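Local coordinates for 2-ON-2 hemoglobin (Agrobacterium tumefaciens, PDB 2XYK), which binds heme b and, as a group II truncated (2-on-2) hemoglobin, probably binds and carries oxygen, at residues E27-L32 with R37-H42. Sequence-based numbering, arbitrary orientation.
Sequences ELMDTL and RCRAIH. With HEM (protoporphyrin IX containing Fe), chain C.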
loop_
_atom_site.group_PDB
_atom_site.type_symbol
_atom_site.label_atom_id
_atom_site.label_comp_id
_atom_site.label_asym_id
_atom_site.label_seq_id
_atom_site.Cartn_x
_atom_site.Cartn_y
_atom_site.Cartn_z
ATOM N N GLU A 27 -5.990 -8.679 -4.006
ATOM C CA GLU A 27 -7.236 -9.437 -4.239
ATOM C C GLU A 27 -8.375 -8.534 -4.723
ATOM O O GLU A 27 -8.986 -8.792 -5.773
ATOM C CB GLU A 27 -7.648 -10.139 -2.948
ATOM C CG GLU A 27 -8.761 -11.154 -3.083
ATOM C CD GLU A 27 -9.211 -11.696 -1.706
ATOM O OE1 GLU A 27 -8.819 -11.114 -0.664
ATOM O OE2 GLU A 27 -9.962 -12.708 -1.673
ATOM N N LEU A 28 -8.660 -7.469 -3.968
ATOM C CA LEU A 28 -9.663 -6.490 -4.418
ATOM C C LEU A 28 -9.296 -5.904 -5.795
ATOM O O LEU A 28 -10.159 -5.697 -6.631
ATOM C CB LEU A 28 -9.875 -5.379 -3.376
ATOM C CG LEU A 28 -10.558 -5.803 -2.057
ATOM C CD1 LEU A 28 -10.500 -4.675 -1.046
ATOM C CD2 LEU A 28 -12.023 -6.299 -2.260
ATOM N N MET A 29 -8.005 -5.667 -6.031
ATOM C CA MET A 29 -7.555 -5.064 -7.288
ATOM C C MET A 29 -7.796 -6.020 -8.457
ATOM O O MET A 29 -8.126 -5.597 -9.552
ATOM C CB MET A 29 -6.078 -4.664 -7.209
ATOM C CG MET A 29 -5.656 -3.767 -8.369
ATOM S SD MET A 29 -3.888 -3.693 -8.623
ATOM C CE MET A 29 -3.379 -2.963 -7.068
ATOM N N ASP A 30 -7.660 -7.314 -8.177
ATOM C CA ASP A 30 -7.827 -8.372 -9.155
ATOM C C ASP A 30 -9.289 -8.795 -9.389
ATOM O O ASP A 30 -9.593 -9.410 -10.417
ATOM C CB ASP A 30 -6.970 -9.581 -8.749
ATOM C CG ASP A 30 -6.581 -10.444 -9.944
ATOM O OD1 ASP A 30 -6.448 -9.907 -11.075
ATOM O OD2 ASP A 30 -6.422 -11.666 -9.758
ATOM N N THR A 31 -10.180 -8.484 -8.439
ATOM C CA THR A 31 -11.540 -9.043 -8.456
ATOM C C THR A 31 -12.649 -8.011 -8.598
ATOM O O THR A 31 -13.724 -8.357 -9.079
ATOM C CB THR A 31 -11.868 -9.980 -7.235
ATOM O OG1 THR A 31 -11.867 -9.222 -6.031
ATOM C CG2 THR A 31 -10.879 -11.144 -7.121
ATOM N N LEU A 32 -12.387 -6.761 -8.195
ATOM C CA LEU A 32 -13.373 -5.688 -8.359
ATOM C C LEU A 32 -13.351 -5.141 -9.779
ATOM O O LEU A 32 -12.289 -4.720 -10.266
ATOM C CB LEU A 32 -13.128 -4.527 -7.388
ATOM C CG LEU A 32 -13.259 -4.700 -5.869
ATOM C CD1 LEU A 32 -12.997 -3.367 -5.205
ATOM C CD2 LEU A 32 -14.639 -5.246 -5.438
ATOM N N ARG A 37 -9.033 -0.405 -14.304
ATOM C CA ARG A 37 -7.945 0.476 -14.782
ATOM C C ARG A 37 -6.651 0.294 -14.001
ATOM O O ARG A 37 -5.586 0.149 -14.612
ATOM C CB ARG A 37 -8.368 1.960 -14.798
ATOM C CG ARG A 37 -9.058 2.396 -16.105
ATOM C CD ARG A 37 -10.314 1.605 -16.345
ATOM N NE ARG A 37 -11.140 1.507 -15.128
ATOM C CZ ARG A 37 -12.339 0.934 -15.073
ATOM N NH1 ARG A 37 -12.862 0.376 -16.157
ATOM N NH2 ARG A 37 -13.019 0.906 -13.934
ATOM N N CYS A 38 -6.735 0.318 -12.664
ATOM C CA CYS A 38 -5.552 0.119 -11.813
ATOM C C CYS A 38 -4.983 -1.294 -12.042
ATOM O O CYS A 38 -3.768 -1.483 -12.118
ATOM C CB CYS A 38 -5.888 0.329 -10.330
ATOM S SG CYS A 38 -4.518 0.056 -9.188
ATOM N N ARG A 39 -5.873 -2.274 -12.187
ATOM C CA ARG A 39 -5.434 -3.642 -12.471
ATOM C C ARG A 39 -4.689 -3.759 -13.830
ATOM O O ARG A 39 -3.711 -4.486 -13.946
ATOM C CB ARG A 39 -6.643 -4.599 -12.418
ATOM C CG ARG A 39 -6.277 -6.073 -12.611
ATOM C CD ARG A 39 -5.223 -6.506 -11.579
ATOM N NE ARG A 39 -4.775 -7.890 -11.741
ATOM C CZ ARG A 39 -3.643 -8.270 -12.328
ATOM N NH1 ARG A 39 -2.807 -7.376 -12.837
ATOM N NH2 ARG A 39 -3.328 -9.557 -12.378
ATOM N N ALA A 40 -5.160 -3.031 -14.832
ATOM C CA ALA A 40 -4.624 -3.104 -16.192
ATOM C C ALA A 40 -3.146 -2.760 -16.307
ATOM O O ALA A 40 -2.463 -3.300 -17.166
ATOM C CB ALA A 40 -5.475 -2.226 -17.173
ATOM N N ILE A 41 -2.645 -1.901 -15.420
ATOM C CA ILE A 41 -1.267 -1.417 -15.504
ATOM C C ILE A 41 -0.312 -2.223 -14.632
ATOM O O ILE A 41 0.883 -2.046 -14.708
ATOM C CB ILE A 41 -1.153 0.122 -15.175
ATOM C CG1 ILE A 41 -1.611 0.440 -13.735
ATOM C CG2 ILE A 41 -1.961 0.961 -16.203
ATOM C CD1 ILE A 41 -1.007 1.699 -13.133
ATOM N N HIS A 42 -0.854 -3.099 -13.805
ATOM C CA HIS A 42 -0.044 -3.961 -12.962
ATOM C C HIS A 42 0.335 -5.196 -13.785
ATOM O O HIS A 42 -0.346 -5.515 -14.785
ATOM C CB HIS A 42 -0.805 -4.354 -11.663
ATOM C CG HIS A 42 -0.603 -3.394 -10.531
ATOM N ND1 HIS A 42 -1.315 -2.215 -10.413
ATOM C CD2 HIS A 42 0.257 -3.421 -9.483
ATOM C CE1 HIS A 42 -0.916 -1.569 -9.332
ATOM N NE2 HIS A 42 0.028 -2.283 -8.741
HETATM C CHA HEM C . 4.804 -0.466 -7.571
HETATM C CHB HEM C . 0.610 1.468 -9.276
HETATM C CHC HEM C . 0.531 4.399 -5.369
HETATM C CHD HEM C . 3.924 1.671 -3.264
HETATM C C1A HEM C . 3.728 -0.146 -8.392
HETATM C C2A HEM C . 3.516 -0.621 -9.748
HETATM C C3A HEM C . 2.382 -0.092 -10.221
HETATM C C4A HEM C . 1.802 0.738 -9.178
HETATM C CMA HEM C . 1.721 -0.284 -11.625
HETATM C CAA HEM C . 4.495 -1.583 -10.469
HETATM C CBA HEM C . 4.226 -3.007 -9.923
HETATM C CGA HEM C . 5.419 -3.960 -9.982
HETATM O O1A HEM C . 6.596 -3.567 -10.236
HETATM O O2A HEM C . 5.197 -5.173 -9.750
HETATM C C1B HEM C . 0.221 2.466 -8.394
HETATM C C2B HEM C . -0.899 3.395 -8.514
HETATM C C3B HEM C . -0.896 4.192 -7.421
HETATM C C4B HEM C . 0.215 3.795 -6.578
HETATM C CMB HEM C . -1.921 3.461 -9.661
HETATM C CAB HEM C . -1.861 5.350 -7.050
HETATM C CBB HEM C . -1.781 6.526 -7.679
HETATM C C1C HEM C . 1.402 3.904 -4.438
HETATM C C2C HEM C . 1.560 4.388 -3.093
HETATM C C3C HEM C . 2.490 3.635 -2.487
HETATM C C4C HEM C . 2.954 2.651 -3.454
HETATM C CMC HEM C . 0.742 5.582 -2.544
HETATM C CAC HEM C . 3.002 3.790 -1.026
HETATM C CBC HEM C . 2.131 3.780 0.009
HETATM C C1D HEM C . 4.559 0.898 -4.220
HETATM C C2D HEM C . 5.777 0.121 -4.037
HETATM C C3D HEM C . 6.047 -0.537 -5.379
HETATM C C4D HEM C . 4.980 -0.103 -6.247
HETATM C CMD HEM C . 6.610 -0.012 -2.739
HETATM C CAD HEM C . 7.225 -1.474 -5.747
HETATM C CBD HEM C . 8.309 -0.512 -6.249
HETATM C CGD HEM C . 9.485 -1.257 -6.841
HETATM O O1D HEM C . 9.422 -1.685 -8.024
HETATM O O2D HEM C . 10.475 -1.420 -6.101
HETATM N NA HEM C . 2.665 0.677 -8.074
HETATM N NB HEM C . 0.858 2.736 -7.192
HETATM N NC HEM C . 2.265 2.855 -4.637
HETATM N ND HEM C . 4.128 0.728 -5.523
HETATM FE FE HEM C . 2.512 1.767 -6.344
HETATM O O HOH W 1 -3.719 -11.988 -11.129
HETATM O O HOH W 2 1.400 0.396 -5.552
#
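Met29 and Asp30, in the last turn of helix 14-31, meet Cys38, Arg39 and His42 in a helix-helix contact with a buried sulfur-aromatic side and a charged outer side. The two local axes lie at 102° to each other, 8.8 Å apart, a steep crossing that limits the contact to the end of helix 14-31 and to the short helix 36-41 with the residue after it.

On the heme side two extended torsions (chi1 -167°, then chi2) carry Met29 SD over one face of the His42 imidazole, and the bend at chi3 brings CE over it as well. Met29 SD stands 3.7 Å from the His42 ring centroid, a sulfur-aromatic contact, and CE adds a CH-pi contact. The opposite face is turned to the heme, where His42 CE1 approaches the methine carbon CHB at 3.4 Å, so the imidazole is sandwiched between thioether and porphyrin. Its rotation is fixed by a straight bond from His42 ND1 to Cys38 O (3.1 Å, 168° at the hydrogen), with the acceptor in the ring plane. Cys38 SG lies 3.8 Å from Met29 SD.

Toward the exposed side, Arg39 NE donates to Asp30 OD1 at 2.7 Å in a salt bridge, nearly straight and in the guanidinium plane but above that of the carboxylate. Arg39 NH2 gives Asp30 OD1 a weak second bond. A water, accepting from Arg39 NH2 and donating to Asp30 OD2, bridges the pair. Arg39 NH1 and NH2 also bind Pro43 O and Ala44 O.

His42, near the heme-binding Ser49, lies on the distal side of the porphyrin with the iron-bound water, opposite the axial His80, and is probably the heme-packing CD1 residue of globins. The contact forms the corner between the globin B and C helices, whose end supplies part of the heme-pocket wall.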